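Beta-agarase (Persicobacter, PDB 6AII) probably hydrolyses the beta-1,4 linkages of agarose as a GH16-family endo-acting agarase, releasing neoagarobiose as a product. Local coordinates at residues Asn73-Asn85 / Ile304-Asp316. Numbering follows the deposited sequence.
Sequences NGHMNIVASRNGN and IYGRPEDHIMKVD. With CA (calcium ion), chain B.
Gly74 and Asp316 meet at a calcium ion, where two antiparallel strands of the GH16 beta-jelly-roll sandwich, 75-79 and 312-315, come together; the pair illustrates how one sheet can serve metal site, surface and core at once. Gly74 offers its carbonyl O to the metal, Asp316 both its carbonyl O and OD1, the last at 2.3 Å from the calcium ion; Asp5, Asp30, Asn32 and a water complete the site, and Asp316 OD2 is salt-bridged to Arg123. Next along, the His75 ring lies over the extended Lys314 chain, a CH-pi contact with CD 3.9 Å from the ring centroid and 19° off its normal. With His75 CG set between its backbone N and carbonyl carbon (chi1 36°), the ring runs alongside the lysine, and one water joins NE2 to Lys314 NZ. NZ also reaches the anti lone pair of Glu309 OE2, so an alanine in place of Lys314 would probably leave that carboxylate without its mate and uncover a face of the imidazole. Met76 and Ile78 form hydrogen-bonded pairs with Val315 and Met313, their side chains on the face turned to the second sheet, where Ile78 and Met313 meet Ile284 of strand 280-287 and Met76 meets Val108; Ile78 CB stands 4.2 Å from Met313 CB. On the other face Asn77 CB rests on Ile312 CG2, which also meets Val79 CG2 at 4.1 Å. Ala80 N extends the pairing past the strand, giving a nearly linear bond to His311 O (2.9 Å), while Ala80 CB touches Ile304 CD1. Beyond it, Ile304 CG2 sits over one face of the Arg82 guanidinium, toward its rim and nearest NH1, which is salt-bridged to Asp301. Finally the Tyr305 hydroxyl donates to Arg82 O: OH to O is 2.8 Å, with the donor 48° out of the carbonyl plane.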
loop_
_atom_site.group_PDB
_atom_site.type_symbol
_atom_site.label_atom_id
_atom_site.label_comp_id
_atom_site.label_asym_id
_atom_site.label_seq_id
_atom_site.Cartn_x
_atom_site.Cartn_y
_atom_site.Cartn_z
ATOM N N ASN A 73 -14.739 -11.924 -10.830
ATOM C CA ASN A 73 -13.751 -12.496 -11.727
ATOM C C ASN A 73 -12.476 -12.946 -10.987
ATOM O O ASN A 73 -11.435 -13.102 -11.669
ATOM C CB ASN A 73 -13.472 -11.597 -12.915
ATOM C CG ASN A 73 -14.735 -11.269 -13.666
ATOM O OD1 ASN A 73 -15.153 -10.111 -13.647
ATOM N ND2 ASN A 73 -15.415 -12.283 -14.156
ATOM N N GLY A 74 -12.576 -13.210 -9.708
ATOM C CA GLY A 74 -11.481 -13.720 -8.859
ATOM C C GLY A 74 -10.704 -12.666 -8.118
ATOM O O GLY A 74 -9.759 -13.031 -7.372
ATOM N N HIS A 75 -11.134 -11.400 -8.226
ATOM C CA HIS A 75 -10.387 -10.321 -7.529
ATOM C C HIS A 75 -11.321 -9.212 -7.066
ATOM O O HIS A 75 -12.377 -8.929 -7.677
ATOM C CB HIS A 75 -9.316 -9.723 -8.447
ATOM C CG HIS A 75 -9.729 -9.646 -9.851
ATOM N ND1 HIS A 75 -10.555 -8.614 -10.325
ATOM C CD2 HIS A 75 -9.480 -10.436 -10.913
ATOM C CE1 HIS A 75 -10.757 -8.841 -11.628
ATOM N NE2 HIS A 75 -10.122 -9.894 -11.991
ATOM N N MET A 76 -10.854 -8.530 -6.031
ATOM C CA MET A 76 -11.450 -7.254 -5.630
ATOM C C MET A 76 -11.014 -6.224 -6.687
ATOM O O MET A 76 -9.836 -6.262 -7.138
ATOM C CB MET A 76 -10.955 -6.801 -4.259
ATOM C CG MET A 76 -11.392 -5.419 -3.905
ATOM S SD MET A 76 -11.042 -5.089 -2.120
ATOM C CE MET A 76 -12.324 -5.896 -1.310
ATOM N N ASN A 77 -11.917 -5.366 -7.087
ATOM C CA ASN A 77 -11.698 -4.328 -8.090
ATOM C C ASN A 77 -11.778 -2.969 -7.376
ATOM O O ASN A 77 -12.782 -2.674 -6.717
ATOM C CB ASN A 77 -12.799 -4.342 -9.149
ATOM C CG ASN A 77 -12.909 -5.673 -9.838
ATOM O OD1 ASN A 77 -11.932 -6.039 -10.464
ATOM N ND2 ASN A 77 -14.081 -6.321 -9.733
ATOM N N ILE A 78 -10.735 -2.170 -7.509
ATOM C CA ILE A 78 -10.688 -0.810 -6.964
ATOM C C ILE A 78 -10.603 0.113 -8.183
ATOM O O ILE A 78 -9.570 0.193 -8.851
ATOM C CB ILE A 78 -9.583 -0.647 -5.936
ATOM C CG1 ILE A 78 -9.670 -1.701 -4.832
ATOM C CG2 ILE A 78 -9.675 0.750 -5.343
ATOM C CD1 ILE A 78 -8.540 -1.664 -3.837
ATOM N N VAL A 79 -11.744 0.753 -8.504
ATOM C CA VAL A 79 -11.980 1.322 -9.812
ATOM C C VAL A 79 -11.761 2.835 -9.861
ATOM O O VAL A 79 -12.211 3.499 -8.949
ATOM C CB VAL A 79 -13.394 0.998 -10.303
ATOM C CG1 VAL A 79 -13.687 1.670 -11.612
ATOM C CG2 VAL A 79 -13.553 -0.532 -10.344
ATOM N N ALA A 80 -11.068 3.295 -10.876
ATOM C CA ALA A 80 -11.035 4.734 -11.255
ATOM C C ALA A 80 -12.007 4.963 -12.401
ATOM O O ALA A 80 -11.907 4.330 -13.470
ATOM C CB ALA A 80 -9.640 5.213 -11.596
ATOM N N SER A 81 -12.818 6.023 -12.256
ATOM C CA SER A 81 -13.763 6.393 -13.308
ATOM C C SER A 81 -13.965 7.913 -13.272
ATOM O O SER A 81 -13.417 8.583 -12.392
ATOM C CB SER A 81 -15.056 5.657 -13.116
ATOM O OG SER A 81 -15.650 5.938 -11.861
ATOM N N ARG A 82 -14.661 8.421 -14.260
ATOM C CA ARG A 82 -14.767 9.903 -14.374
ATOM C C ARG A 82 -16.153 10.273 -14.879
ATOM O O ARG A 82 -16.453 10.056 -16.066
ATOM C CB ARG A 82 -13.631 10.455 -15.239
ATOM C CG ARG A 82 -13.678 11.982 -15.367
ATOM C CD ARG A 82 -12.418 12.534 -15.946
ATOM N NE ARG A 82 -11.270 12.381 -15.088
ATOM C CZ ARG A 82 -10.029 12.290 -15.503
ATOM N NH1 ARG A 82 -9.755 12.444 -16.798
ATOM N NH2 ARG A 82 -9.068 11.979 -14.624
ATOM N N ASN A 83 -16.880 10.952 -14.029
ATOM C CA ASN A 83 -18.270 11.403 -14.415
ATOM C C ASN A 83 -18.235 12.838 -14.952
ATOM O O ASN A 83 -19.284 13.311 -15.380
ATOM C CB ASN A 83 -19.256 11.263 -13.274
ATOM C CG ASN A 83 -18.901 12.021 -12.029
ATOM O OD1 ASN A 83 -18.197 13.024 -12.120
ATOM N ND2 ASN A 83 -19.359 11.524 -10.902
ATOM N N GLY A 84 -17.101 13.545 -14.947
ATOM C CA GLY A 84 -17.060 14.898 -15.424
ATOM C C GLY A 84 -17.181 15.963 -14.343
ATOM O O GLY A 84 -16.846 17.146 -14.646
ATOM N N ASN A 85 -17.569 15.616 -13.140
ATOM C CA ASN A 85 -17.654 16.573 -12.042
ATOM C C ASN A 85 -16.262 17.057 -11.666
ATOM O O ASN A 85 -15.266 16.314 -11.840
ATOM C CB ASN A 85 -18.325 15.990 -10.815
ATOM C CG ASN A 85 -19.788 15.704 -11.017
ATOM O OD1 ASN A 85 -20.345 16.163 -11.998
ATOM N ND2 ASN A 85 -20.318 14.860 -10.168
ATOM N N ILE A 304 -8.573 7.264 -19.478
ATOM C CA ILE A 304 -9.587 6.657 -18.580
ATOM C C ILE A 304 -10.800 6.157 -19.359
ATOM O O ILE A 304 -11.382 5.137 -18.977
ATOM C CB ILE A 304 -9.952 7.591 -17.414
ATOM C CG1 ILE A 304 -10.601 6.825 -16.272
ATOM C CG2 ILE A 304 -10.797 8.805 -17.873
ATOM C CD1 ILE A 304 -10.563 7.539 -14.900
ATOM N N TYR A 305 -11.200 6.860 -20.427
ATOM C CA TYR A 305 -12.319 6.377 -21.248
ATOM C C TYR A 305 -11.845 5.409 -22.340
ATOM O O TYR A 305 -12.618 4.562 -22.700
ATOM C CB TYR A 305 -13.021 7.569 -21.911
ATOM C CG TYR A 305 -13.627 8.549 -20.943
ATOM C CD1 TYR A 305 -14.327 8.138 -19.828
ATOM C CD2 TYR A 305 -13.451 9.912 -21.127
ATOM C CE1 TYR A 305 -14.867 9.046 -18.932
ATOM C CE2 TYR A 305 -13.971 10.840 -20.236
ATOM C CZ TYR A 305 -14.722 10.403 -19.160
ATOM O OH TYR A 305 -15.263 11.306 -18.279
ATOM N N GLY A 306 -10.625 5.472 -22.783
ATOM C CA GLY A 306 -10.171 4.593 -23.818
ATOM C C GLY A 306 -9.800 3.226 -23.310
ATOM O O GLY A 306 -9.942 2.201 -24.028
ATOM N N ARG A 307 -9.260 3.166 -22.083
ATOM C CA ARG A 307 -8.869 1.888 -21.492
ATOM C C ARG A 307 -9.395 1.773 -20.057
ATOM O O ARG A 307 -8.630 1.672 -19.084
ATOM C CB ARG A 307 -7.342 1.819 -21.449
ATOM C CG ARG A 307 -6.695 1.980 -22.816
ATOM C CD ARG A 307 -5.203 1.804 -22.833
ATOM N NE ARG A 307 -4.486 2.955 -22.281
ATOM C CZ ARG A 307 -3.896 3.018 -21.074
ATOM N NH1 ARG A 307 -3.933 1.984 -20.235
ATOM N NH2 ARG A 307 -3.314 4.166 -20.715
ATOM N N PRO A 308 -10.699 1.662 -19.909
ATOM C CA PRO A 308 -11.339 1.572 -18.594
ATOM C C PRO A 308 -10.853 0.383 -17.755
ATOM O O PRO A 308 -10.680 0.503 -16.552
ATOM C CB PRO A 308 -12.851 1.496 -18.879
ATOM C CG PRO A 308 -12.950 1.118 -20.346
ATOM C CD PRO A 308 -11.710 1.650 -20.999
ATOM N N GLU A 309 -10.613 -0.742 -18.403
ATOM C CA GLU A 309 -10.225 -1.919 -17.649
ATOM C C GLU A 309 -8.808 -1.774 -17.086
ATOM O O GLU A 309 -8.509 -2.336 -16.050
ATOM C CB GLU A 309 -10.386 -3.159 -18.539
ATOM C CG GLU A 309 -10.312 -4.474 -17.802
ATOM C CD GLU A 309 -11.470 -4.797 -16.865
ATOM O OE1 GLU A 309 -12.637 -4.316 -17.065
ATOM O OE2 GLU A 309 -11.164 -5.477 -15.894
ATOM N N ASP A 310 -7.979 -0.960 -17.709
ATOM C CA ASP A 310 -6.678 -0.642 -17.160
ATOM C C ASP A 310 -6.743 0.320 -15.957
ATOM O O ASP A 310 -5.702 0.410 -15.262
ATOM C CB ASP A 310 -5.776 -0.060 -18.235
ATOM C CG ASP A 310 -5.230 -1.078 -19.242
ATOM O OD1 ASP A 310 -5.170 -2.277 -18.909
ATOM O OD2 ASP A 310 -4.882 -0.663 -20.357
ATOM N N HIS A 311 -7.856 1.025 -15.752
ATOM C CA HIS A 311 -7.940 2.002 -14.682
ATOM C C HIS A 311 -8.544 1.356 -13.446
ATOM O O HIS A 311 -9.404 1.908 -12.786
ATOM C CB HIS A 311 -8.702 3.234 -15.192
ATOM C CG HIS A 311 -7.839 4.045 -16.088
ATOM N ND1 HIS A 311 -7.483 3.650 -17.364
ATOM C CD2 HIS A 311 -7.253 5.250 -15.877
ATOM C CE1 HIS A 311 -6.627 4.545 -17.846
ATOM N NE2 HIS A 311 -6.501 5.565 -16.965
ATOM N N ILE A 312 -8.104 0.149 -13.125
ATOM C CA ILE A 312 -8.604 -0.644 -12.017
ATOM C C ILE A 312 -7.388 -1.294 -11.356
ATOM O O ILE A 312 -6.611 -2.002 -12.044
ATOM C CB ILE A 312 -9.572 -1.756 -12.473
ATOM C CG1 ILE A 312 -10.701 -1.198 -13.346
ATOM C CG2 ILE A 312 -10.081 -2.550 -11.270
ATOM C CD1 ILE A 312 -11.657 -2.262 -13.835
ATOM N N MET A 313 -7.325 -1.167 -10.079
ATOM C CA MET A 313 -6.357 -1.891 -9.246
ATOM C C MET A 313 -7.055 -3.176 -8.786
ATOM O O MET A 313 -8.124 -3.104 -8.183
ATOM C CB MET A 313 -5.923 -1.099 -8.035
ATOM C CG MET A 313 -4.886 -1.816 -7.170
ATOM S SD MET A 313 -4.547 -0.828 -5.657
ATOM C CE MET A 313 -3.418 -1.925 -4.825
ATOM N N LYS A 314 -6.475 -4.340 -9.066
ATOM C CA LYS A 314 -7.147 -5.619 -8.798
ATOM C C LYS A 314 -6.409 -6.325 -7.648
ATOM O O LYS A 314 -5.152 -6.261 -7.585
ATOM C CB LYS A 314 -7.149 -6.521 -10.030
ATOM C CG LYS A 314 -7.900 -5.921 -11.177
ATOM C CD LYS A 314 -7.873 -6.758 -12.451
ATOM C CE LYS A 314 -8.621 -6.052 -13.554
ATOM N NZ LYS A 314 -8.450 -6.780 -14.829
ATOM N N VAL A 315 -7.158 -6.970 -6.774
ATOM C CA VAL A 315 -6.544 -7.673 -5.664
ATOM C C VAL A 315 -7.011 -9.139 -5.765
ATOM O O VAL A 315 -8.174 -9.437 -5.486
ATOM C CB VAL A 315 -6.894 -7.073 -4.292
ATOM C CG1 VAL A 315 -6.140 -7.790 -3.170
ATOM C CG2 VAL A 315 -6.624 -5.558 -4.245
ATOM N N ASP A 316 -6.076 -10.014 -6.148
ATOM C CA ASP A 316 -6.423 -11.456 -6.265
ATOM C C ASP A 316 -6.633 -12.054 -4.892
ATOM O O ASP A 316 -7.489 -12.922 -4.697
ATOM C CB ASP A 316 -5.297 -12.156 -7.018
ATOM C CG ASP A 316 -5.564 -13.621 -7.320
ATOM O OD1 ASP A 316 -6.762 -14.020 -7.362
ATOM O OD2 ASP A 316 -4.557 -14.347 -7.535
HETATM CA CA CA B . -8.719 -14.656 -6.277
HETATM O O HOH W 1 -8.859 -9.742 -14.898
HETATM O O HOH W 2 -12.645 2.639 -15.318
HETATM O O HOH W 3 -8.678 -15.956 -8.430
#